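Local structure of methyl-accepting chemotaxis protein (4EXO) at residues G97-D100 with A101-G105; K15-L18 with K19-M23; K46-L49 with K50-F54. The protein probably senses small carboxylates such as pyruvate through its periplasmic Cache/PAS-like domain and relays their binding to the bacterial chemotaxis machinery. All coordinates share one frame; numbering follows the deposited sequence. Where two conformers were deposited one is given.

Contact 1: residues G97-D100 with A101-G105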
ATOM      1  N   GLY A  97      -7.819 -15.514 -17.207  1.00 20.51           N
ATOM      2  CA  GLY A  97      -8.809 -14.489 -16.879  1.00 20.44           C
ATOM      3  C   GLY A  97      -8.165 -13.211 -16.361  1.00 19.80           C
ATOM      4  O   GLY A  97      -8.609 -12.116 -16.706  1.00 18.68           O
ATOM      5  N   LEU A  98      -7.116 -13.335 -15.534  1.00 18.96           N
ATOM      6  CA  LEU A  98      -6.431 -12.150 -15.004  1.00 18.62           C
ATOM      7  C   LEU A  98      -5.611 -11.456 -16.081  1.00 18.69           C
ATOM      8  O   LEU A  98      -5.524 -10.198 -16.116  1.00 17.08           O
ATOM      9  CB  LEU A  98      -5.524 -12.487 -13.814  1.00 18.77           C
ATOM     10  CG  LEU A  98      -6.248 -12.822 -12.495  1.00 20.58           C
ATOM     11  CD1 LEU A  98      -5.298 -13.628 -11.550  1.00 19.29           C
ATOM     12  CD2 LEU A  98      -6.697 -11.525 -11.819  1.00 21.49           C
ATOM     13  N   ILE A  99      -5.022 -12.259 -16.965  1.00 18.30           N
ATOM     14  CA  ILE A  99      -4.197 -11.662 -18.030  1.00 18.60           C
ATOM     15  C   ILE A  99      -5.160 -10.829 -18.889  1.00 19.24           C
ATOM     16  O   ILE A  99      -4.886  -9.658 -19.183  1.00 18.22           O
ATOM     17  CB  ILE A  99      -3.496 -12.736 -18.889  1.00 17.97           C
ATOM     18  CG1 ILE A  99      -2.350 -13.393 -18.083  1.00 17.00           C
ATOM     19  CG2 ILE A  99      -2.918 -12.100 -20.177  1.00 19.57           C
ATOM     20  CD1 ILE A  99      -1.977 -14.807 -18.698  1.00 18.76           C
ATOM     21  N   ASP A 100      -6.275 -11.430 -19.271  1.00 20.63           N
ATOM     22  CA  ASP A 100      -7.267 -10.703 -20.109  1.00 21.62           C
ATOM     23  C   ASP A 100      -7.923  -9.504 -19.401  1.00 21.14           C
ATOM     24  O   ASP A 100      -8.087  -8.442 -20.015  1.00 21.00           O
ATOM     25  CB  ASP A 100      -8.340 -11.645 -20.635  1.00 21.71           C
ATOM     26  CG  ASP A 100      -7.788 -12.654 -21.662  1.00 27.56           C
ATOM     27  OD1 ASP A 100      -6.631 -12.484 -22.176  1.00 29.86           O
ATOM     28  OD2 ASP A 100      -8.530 -13.616 -21.940  1.00 29.61           O
ATOM     29  N   ALA A 101      -8.304  -9.669 -18.129  1.00 20.59           N
ATOM     30  CA  ALA A 101      -8.842  -8.536 -17.358  1.00 19.87           C
ATOM     31  C   ALA A 101      -7.887  -7.346 -17.357  1.00 19.65           C
ATOM     32  O   ALA A 101      -8.319  -6.183 -17.545  1.00 18.78           O
ATOM     33  CB  ALA A 101      -9.176  -8.938 -15.901  1.00 18.18           C
ATOM     34  N   SER A 102      -6.609  -7.617 -17.101  1.00 18.86           N
ATOM     35  CA  SER A 102      -5.647  -6.537 -16.996  1.00 20.34           C
ATOM     36  C   SER A 102      -5.372  -5.859 -18.357  1.00 21.08           C
ATOM     37  O   SER A 102      -5.105  -4.654 -18.400  1.00 21.91           O
ATOM     38  CB  SER A 102      -4.320  -7.014 -16.373  1.00 20.55           C
ATOM     39  OG  SER A 102      -3.544  -7.751 -17.298  1.00 20.55           O
ATOM     40  N   GLN A 103      -5.439  -6.614 -19.447  1.00 20.50           N
ATOM     41  CA  GLN A 103      -5.050  -6.047 -20.756  1.00 21.10           C
ATOM     42  C   GLN A 103      -6.238  -5.503 -21.564  1.00 22.10           C
ATOM     43  O   GLN A 103      -6.109  -4.477 -22.241  1.00 22.79           O
ATOM     44  CB  GLN A 103      -4.321  -7.100 -21.576  1.00 20.97           C
ATOM     45  CG  GLN A 103      -2.916  -7.434 -20.995  1.00 20.55           C
ATOM     46  CD  GLN A 103      -2.243  -8.620 -21.644  1.00 18.98           C
ATOM     47  OE1 GLN A 103      -2.844  -9.385 -22.399  1.00 19.99           O
ATOM     48  NE2 GLN A 103      -0.965  -8.819 -21.294  1.00 22.17           N
ATOM     49  N   LYS A 104      -7.360  -6.206 -21.519  1.00 21.93           N
ATOM     50  CA  LYS A 104      -8.534  -5.907 -22.375  1.00 23.50           C
ATOM     51  C   LYS A 104      -9.755  -5.544 -21.541  1.00 22.81           C
ATOM     52  O   LYS A 104     -10.817  -5.268 -22.081  1.00 21.54           O
ATOM     53  CB  LYS A 104      -8.939  -7.145 -23.187  1.00 24.33           C
ATOM     54  CG  LYS A 104      -7.825  -7.814 -23.940  1.00 28.48           C
ATOM     55  CD  LYS A 104      -8.359  -8.752 -24.965  1.00 33.26           C
ATOM     56  CE  LYS A 104      -8.918 -10.022 -24.369  1.00 38.69           C
ATOM     57  NZ  LYS A 104      -9.046 -11.019 -25.476  1.00 42.66           N
ATOM     58  N   GLY A 105      -9.642  -5.591 -20.223  1.00 22.85           N
ATOM     59  CA  GLY A 105     -10.827  -5.362 -19.401  1.00 21.99           C
ATOM     60  C   GLY A 105     -10.622  -4.408 -18.245  1.00 21.66           C
ATOM     61  O   GLY A 105      -9.731  -3.557 -18.284  1.00 21.53           O
TER
HETATM   62  O   HOH W   1      -5.279 -10.254 -23.463  1.00 27.96           O
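Gln103 lies alongside Ile99, one helical turn earlier, and its side chain can be followed outward from the backbone. CB and CG are each 3.5 Å from Ile99 O; CG keeps to this course past the carbonyl because it sits beside the backbone N and anti to the carbonyl carbon (chi1 -70°). CD then draws level with the methyl CG2 of Ile99, and OE1 comes within 3.5 Å of that CG2. At the tip the amide is held from two sides: a water gives one hydrogen to Gln103 OE1 (2.8 Å) and the other to Asp100 OD1, while NE2 bonds to Ser65 OG. These residues belong to the later part of helix 94-104, which in this Cache domain packs on the antiparallel sheet and brings Leu98 to the bound pyruvate. The carbonyl of Ile99 is gripped twice from one face, by Gln103 N at 3.1 Å and by Ser102 OG at 3.0 Å; the hydroxyl, set between backbone N and carbonyl carbon (chi1 76°), folds back onto its own helix. Asp100 and Lys104 also run side by side. Lys104 CE lies 3.9 Å from Asp100 CG, while the opposite charges at Lys104 NZ and Asp100 OD1 stay 4.3 Å apart, near but not in contact.

Contact 2: residues K15-L18 with K19-M23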
ATOM      1  N   LYS A  15     -13.265  -2.779  -4.104  1.00 27.04           N
ATOM      2  CA  LYS A  15     -12.665  -2.503  -5.412  1.00 26.86           C
ATOM      3  C   LYS A  15     -11.854  -1.209  -5.374  1.00 26.02           C
ATOM      4  O   LYS A  15     -10.766  -1.116  -5.964  1.00 24.89           O
ATOM      5  CB  LYS A  15     -13.733  -2.478  -6.513  1.00 27.54           C
ATOM      6  CG  LYS A  15     -14.403  -3.837  -6.688  1.00 28.49           C
ATOM      7  CD  LYS A  15     -15.625  -3.771  -7.564  1.00 34.41           C
ATOM      8  CE  LYS A  15     -15.261  -3.547  -9.018  1.00 34.45           C
ATOM      9  NZ  LYS A  15     -16.260  -4.195  -9.904  1.00 37.61           N
ATOM     10  N   LYS A  16     -12.373  -0.213  -4.659  1.00 25.41           N
ATOM     11  CA  LYS A  16     -11.631   1.041  -4.467  1.00 24.99           C
ATOM     12  C   LYS A  16     -10.317   0.792  -3.702  1.00 23.67           C
ATOM     13  O   LYS A  16      -9.252   1.329  -4.053  1.00 22.01           O
ATOM     14  CB  LYS A  16     -12.511   2.050  -3.724  1.00 25.83           C
ATOM     15  CG  LYS A  16     -11.983   3.477  -3.757  1.00 30.67           C
ATOM     16  CD  LYS A  16     -13.123   4.472  -3.337  1.00 38.59           C
ATOM     17  CE  LYS A  16     -12.714   5.940  -3.521  1.00 41.52           C
ATOM     18  NZ  LYS A  16     -11.587   6.345  -2.599  1.00 45.30           N
ATOM     19  N   GLU A  17     -10.392  -0.030  -2.658  1.00 23.32           N
ATOM     20  CA  GLU A  17      -9.207  -0.403  -1.863  1.00 23.72           C
ATOM     21  C   GLU A  17      -8.170  -1.111  -2.763  1.00 22.20           C
ATOM     22  O   GLU A  17      -6.974  -0.821  -2.709  1.00 21.26           O
ATOM     23  CB  GLU A  17      -9.616  -1.350  -0.718  1.00 24.62           C
ATOM     24  CG  GLU A  17     -10.393  -0.680   0.429  1.00 31.98           C
ATOM     25  CD  GLU A  17     -11.196  -1.651   1.311  1.00 40.62           C
ATOM     26  OE1 GLU A  17     -10.790  -2.814   1.472  1.00 41.74           O
ATOM     27  OE2 GLU A  17     -12.260  -1.241   1.862  1.00 47.42           O
ATOM     28  N   LEU A  18      -8.639  -2.058  -3.568  1.00 22.03           N
ATOM     29  CA  LEU A  18      -7.741  -2.811  -4.439  1.00 20.47           C
ATOM     30  C   LEU A  18      -6.975  -1.882  -5.380  1.00 20.22           C
ATOM     31  O   LEU A  18      -5.792  -2.067  -5.620  1.00 19.29           O
ATOM     32  CB  LEU A  18      -8.526  -3.873  -5.220  1.00 20.77           C
ATOM     33  CG  LEU A  18      -8.903  -5.132  -4.400  1.00 20.76           C
ATOM     34  CD1 LEU A  18      -9.903  -5.925  -5.183  1.00 21.82           C
ATOM     35  CD2 LEU A  18      -7.620  -5.969  -4.132  1.00 19.06           C
ATOM     36  N   LYS A  19      -7.653  -0.900  -5.950  1.00 19.69           N
ATOM     37  CA  LYS A  19      -6.960   0.062  -6.831  1.00 20.26           C
ATOM     38  C   LYS A  19      -5.864   0.848  -6.092  1.00 19.17           C
ATOM     39  O   LYS A  19      -4.791   1.097  -6.639  1.00 19.68           O
ATOM     40  CB  LYS A  19      -7.972   0.980  -7.540  1.00 21.36           C
ATOM     41  CG  LYS A  19      -8.771   0.182  -8.611  1.00 26.10           C
ATOM     42  CD  LYS A  19      -9.679   1.049  -9.446  1.00 33.18           C
ATOM     43  CE  LYS A  19     -10.104   0.309 -10.740  1.00 34.72           C
ATOM     44  NZ  LYS A  19      -9.159   0.454 -11.936  1.00 35.71           N
ATOM     45  N   ALA A  20      -6.130   1.216  -4.849  1.00 19.30           N
ATOM     46  CA  ALA A  20      -5.139   1.884  -3.982  1.00 18.80           C
ATOM     47  C   ALA A  20      -3.952   0.982  -3.671  1.00 17.97           C
ATOM     48  O   ALA A  20      -2.789   1.390  -3.784  1.00 19.16           O
ATOM     49  CB  ALA A  20      -5.796   2.358  -2.649  1.00 18.14           C
ATOM     50  N   TYR A  21      -4.231  -0.244  -3.246  1.00 17.48           N
ATOM     51  CA  TYR A  21      -3.139  -1.180  -2.937  1.00 18.61           C
ATOM     52  C   TYR A  21      -2.295  -1.432  -4.167  1.00 19.28           C
ATOM     53  O   TYR A  21      -1.068  -1.492  -4.065  1.00 19.15           O
ATOM     54  CB  TYR A  21      -3.712  -2.527  -2.458  1.00 18.50           C
ATOM     55  CG  TYR A  21      -4.568  -2.423  -1.178  1.00 18.97           C
ATOM     56  CD1 TYR A  21      -4.233  -1.522  -0.175  1.00 23.56           C
ATOM     57  CD2 TYR A  21      -5.676  -3.252  -0.988  1.00 22.38           C
ATOM     58  CE1 TYR A  21      -4.971  -1.431   1.000  1.00 24.73           C
ATOM     59  CE2 TYR A  21      -6.429  -3.177   0.184  1.00 23.77           C
ATOM     60  CZ  TYR A  21      -6.068  -2.272   1.165  1.00 26.51           C
ATOM     61  OH  TYR A  21      -6.818  -2.167   2.313  1.00 28.95           O
HETATM   62  N   MSE A  22      -2.954  -1.602  -5.331  1.00 19.41           N
HETATM   63  CA  MSE A  22      -2.199  -1.811  -6.564  1.00 20.55           C
HETATM   64  C   MSE A  22      -1.290  -0.599  -6.839  1.00 20.35           C
HETATM   65  O   MSE A  22      -0.125  -0.768  -7.207  1.00 19.81           O
HETATM   66  CB  MSE A  22      -3.125  -2.059  -7.781  1.00 20.04           C
HETATM   67  CG  MSE A  22      -2.364  -2.268  -9.116  1.00 20.92           C
HETATM   68 SE   MSE A  22      -1.074  -3.773  -9.107  0.70 23.44          SE
HETATM   69  CE  MSE A  22      -2.281  -5.128  -8.462  1.00 22.35           C
HETATM   70  N   MSE A  23      -1.831   0.608  -6.697  1.00 19.76           N
HETATM   71  CA  MSE A  23      -1.029   1.821  -6.865  1.00 20.69           C
HETATM   72  C   MSE A  23       0.204   1.817  -5.980  1.00 20.25           C
HETATM   73  O   MSE A  23       1.290   2.173  -6.422  1.00 20.88           O
HETATM   74  CB  MSE A  23      -1.835   3.101  -6.599  1.00 21.64           C
HETATM   75  CG  MSE A  23      -1.037   4.309  -6.997  1.00 23.44           C
HETATM   76 SE   MSE A  23      -2.086   5.945  -6.746  0.70 28.33          SE
HETATM   77  CE  MSE A  23      -3.298   5.886  -8.260  1.00 27.32           C
TER
HETATM   78  O   HOH W   2      -8.836  -3.885   2.529  1.00 57.79           O
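The CB of Glu17 rests 3.8 Å from Tyr21 CE2, one turn further along a long helix, and the two side chains run the same way, with carboxylate and ring planes turned 64° apart. Tyr21 CG is placed beside its backbone N (chi1 -61°), which leans the ring back over the preceding turn; Glu17 O then lies 3.2 Å above one ring face, offset toward the rim.

Polar contacts join the same pair at both ends. At the backbone, Tyr21 N donates to Glu17 O over 2.9 Å in a nearly straight bond (N-H...O 170°), one of four successive i to i+4 bonds that also tie Lys19 to Lys15, Ala20 to Lys16 and Met22 to Leu18. At the tips, a water in the plane of the Tyr21 ring lies 2.7 Å from its OH and donates to Glu17 OE1, bridging two oxygens that are 4.1 Å apart. Arg14 forms a salt bridge with that same OE1.

Leu18 and Met22 carry the buried side onto strands 120-131 and 136-143, whereas Ala20 and Tyr21 pack against Tyr21 and Ala20 of the second subunit. Such a long N-terminal helix, lying on the sheet and pairing across the dimer, is characteristic of Cache sensor domains of chemoreceptors.

Contact 3: residues K46-L49 with K50-F54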
ATOM      1  N   LYS A  46      11.015  -7.763  -7.611  1.00 21.85           N
ATOM      2  CA  LYS A  46      10.414  -8.947  -6.997  1.00 22.62           C
ATOM      3  C   LYS A  46      10.571  -9.000  -5.503  1.00 22.07           C
ATOM      4  O   LYS A  46       9.607  -9.319  -4.812  1.00 21.13           O
ATOM      5  CB  LYS A  46      10.960 -10.280  -7.563  1.00 24.45           C
ATOM      6  CG  LYS A  46      10.576 -10.584  -8.978  1.00 27.25           C
ATOM      7  CD  LYS A  46      11.290 -11.890  -9.422  1.00 30.29           C
ATOM      8  CE  LYS A  46      10.970 -13.055  -8.459  1.00 33.64           C
ATOM      9  NZ  LYS A  46      11.577 -14.357  -8.901  1.00 38.74           N
ATOM     10  N   GLU A  47      11.757  -8.677  -4.996  0.50 22.20           N
ATOM     11  CA  GLU A  47      11.999  -8.746  -3.555  0.50 22.46           C
ATOM     12  C   GLU A  47      11.163  -7.768  -2.718  0.50 21.89           C
ATOM     13  O   GLU A  47      10.737  -8.086  -1.584  0.50 21.07           O
ATOM     14  CB  GLU A  47      13.500  -8.622  -3.290  0.50 23.01           C
ATOM     15  CG  GLU A  47      14.225  -9.830  -3.861  0.50 25.43           C
ATOM     16  CD  GLU A  47      15.726  -9.712  -3.793  0.50 29.67           C
ATOM     17  OE1 GLU A  47      16.220  -8.846  -3.029  0.50 31.68           O
ATOM     18  OE2 GLU A  47      16.399 -10.495  -4.500  0.50 31.16           O
ATOM     19  N   ILE A  48      10.897  -6.595  -3.284  1.00 20.78           N
ATOM     20  CA  ILE A  48      10.016  -5.620  -2.667  1.00 20.91           C
ATOM     21  C   ILE A  48       8.551  -6.094  -2.732  1.00 20.06           C
ATOM     22  O   ILE A  48       7.836  -6.089  -1.724  1.00 20.51           O
ATOM     23  CB  ILE A  48      10.132  -4.230  -3.360  1.00 20.88           C
ATOM     24  CG1 ILE A  48      11.543  -3.644  -3.120  1.00 22.95           C
ATOM     25  CG2 ILE A  48       9.039  -3.309  -2.834  1.00 19.34           C
ATOM     26  CD1 ILE A  48      11.892  -2.526  -4.051  1.00 22.59           C
ATOM     27  N   LEU A  49       8.098  -6.510  -3.907  1.00 19.90           N
ATOM     28  CA  LEU A  49       6.652  -6.812  -4.025  1.00 19.62           C
ATOM     29  C   LEU A  49       6.277  -8.067  -3.237  1.00 19.55           C
ATOM     30  O   LEU A  49       5.181  -8.152  -2.685  1.00 18.64           O
ATOM     31  CB  LEU A  49       6.256  -6.991  -5.487  1.00 19.70           C
ATOM     32  CG  LEU A  49       6.265  -5.715  -6.367  1.00 19.32           C
ATOM     33  CD1 LEU A  49       6.343  -6.123  -7.836  1.00 19.53           C
ATOM     34  CD2 LEU A  49       5.014  -4.901  -6.077  1.00 17.29           C
ATOM     35  N   LYS A  50       7.182  -9.040  -3.172  1.00 19.16           N
ATOM     36  CA  LYS A  50       6.911 -10.245  -2.387  1.00 19.18           C
ATOM     37  C   LYS A  50       6.903 -10.035  -0.877  1.00 20.41           C
ATOM     38  O   LYS A  50       6.295 -10.811  -0.149  1.00 20.70           O
ATOM     39  CB  LYS A  50       7.920 -11.337  -2.751  1.00 19.07           C
ATOM     40  CG  LYS A  50       7.603 -11.965  -4.117  1.00 19.76           C
ATOM     41  CD  LYS A  50       8.752 -12.879  -4.582  1.00 23.47           C
ATOM     42  CE  LYS A  50       8.957 -14.072  -3.690  1.00 22.67           C
ATOM     43  NZ  LYS A  50      10.039 -14.912  -4.318  1.00 24.01           N
ATOM     44  N   ALA A  51       7.556  -8.977  -0.403  1.00 20.70           N
ATOM     45  CA  ALA A  51       7.496  -8.652   1.040  1.00 21.02           C
ATOM     46  C   ALA A  51       6.235  -7.881   1.466  1.00 21.00           C
ATOM     47  O   ALA A  51       5.814  -7.937   2.642  1.00 19.95           O
ATOM     48  CB  ALA A  51       8.743  -7.867   1.420  1.00 20.64           C
HETATM   49  N   MSE A  52       5.635  -7.129   0.532  1.00 20.48           N
HETATM   50  CA  MSE A  52       4.491  -6.277   0.868  1.00 21.05           C
HETATM   51  C   MSE A  52       3.210  -6.992   1.315  1.00 21.66           C
HETATM   52  O   MSE A  52       2.785  -8.017   0.725  1.00 21.69           O
HETATM   53  CB  MSE A  52       4.158  -5.325  -0.308  1.00 20.73           C
HETATM   54  CG  MSE A  52       5.243  -4.282  -0.483  1.00 21.97           C
HETATM   55 SE   MSE A  52       5.068  -3.250  -2.122  0.70 26.08          SE
HETATM   56  CE  MSE A  52       3.643  -2.176  -1.513  1.00 24.73           C
ATOM     57  N   ARG A  53       2.586  -6.442   2.357  1.00 20.92           N
ATOM     58  CA  ARG A  53       1.262  -6.927   2.798  1.00 20.36           C
ATOM     59  C   ARG A  53       0.372  -5.763   3.167  1.00 21.14           C
ATOM     60  O   ARG A  53       0.858  -4.795   3.770  1.00 21.28           O
ATOM     61  CB  ARG A  53       1.399  -7.827   4.051  1.00 20.34           C
ATOM     62  CG  ARG A  53       2.277  -9.053   3.847  1.00 20.22           C
ATOM     63  CD  ARG A  53       1.517 -10.157   3.062  1.00 21.29           C
ATOM     64  NE  ARG A  53       2.311 -11.396   3.039  1.00 21.42           N
ATOM     65  CZ  ARG A  53       3.409 -11.571   2.307  1.00 22.94           C
ATOM     66  NH1 ARG A  53       3.850 -10.598   1.489  1.00 19.74           N
ATOM     67  NH2 ARG A  53       4.046 -12.746   2.350  1.00 22.11           N
ATOM     68  N   PHE A  54      -0.923  -5.849   2.845  1.00 20.47           N
ATOM     69  CA  PHE A  54      -1.889  -4.935   3.465  1.00 21.75           C
ATOM     70  C   PHE A  54      -2.743  -5.597   4.564  1.00 23.17           C
ATOM     71  O   PHE A  54      -3.532  -4.923   5.239  1.00 23.89           O
ATOM     72  CB  PHE A  54      -2.763  -4.212   2.415  1.00 21.71           C
ATOM     73  CG  PHE A  54      -3.526  -5.144   1.462  1.00 21.68           C
ATOM     74  CD1 PHE A  54      -4.787  -5.631   1.802  1.00 22.96           C
ATOM     75  CD2 PHE A  54      -2.987  -5.504   0.242  1.00 22.31           C
ATOM     76  CE1 PHE A  54      -5.514  -6.491   0.908  1.00 23.33           C
ATOM     77  CE2 PHE A  54      -3.718  -6.366  -0.668  1.00 23.76           C
ATOM     78  CZ  PHE A  54      -4.969  -6.845  -0.314  1.00 20.56           C
TER
HETATM   79  O   HOH W   3       3.223  -9.387  -1.568  1.00 17.54           O
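Lys50 reaches back along Lys46, and its aliphatic chain passes close to the carbonyl of the preceding turn: CB is 3.3 Å and CG 3.4 Å from Lys46 O, the atom to which Lys50 N also bonds (2.9 Å, N-H...O 162°). Lys46 NZ and Lys50 NZ, 4.9 Å apart, both bind the carboxylate of Glu79, the first through OE1 and the second through OE2, each in a salt bridge. At Ala51 the regular pattern fades, since its N makes a weak bond to Ile48 O, three residues back. Met52, a selenomethionine, divides its N between weak bonds to Ile48 O and Leu49 O. With CG beside the backbone N (chi1 -69°) and the chain extended to SE (chi2 170°), SE lies 4.0 Å from Ile48 CG2 and 4.3 Å from Leu49 CD2. A water donates to both Leu49 O and Met52 O as the helix gives way to extended chain. Arg53 then curls back, with NH1 donating to Lys50 O at 3.0 Å and to Met52 O, both in the guanidinium plane, so this side chain closes over the unwinding end. Around this exit from helix 42-51, Leu49 packs on strands 69-72 and 136-143, Phe54 on Thr140 of strand 136-143, and Ile48 meets Ile48 of the second subunit.

From the N terminus the chain first passes contact 2, in the second half of helix 2-28, then contact 3 at the exit from helix 42-51, and much later contact 1 on helix 94-104. Each is local, joining neighbouring turns of a helix or, in contact 3, its last turn and the chain that leaves it, so none closes a long loop, and the three follow in series without nesting or crossing. Contacts 2 and 3 touch through the stacked rings of Tyr21 and Phe54, Tyr21 CE2 lying 3.4 Å from Phe54 CD1, and both face the second subunit. Contact 1 touches neither; its centre is about 22 Å from that of contact 3, on the opposite side of the chain's centre. Strand 136-143 is common ground, receiving side chains from all three.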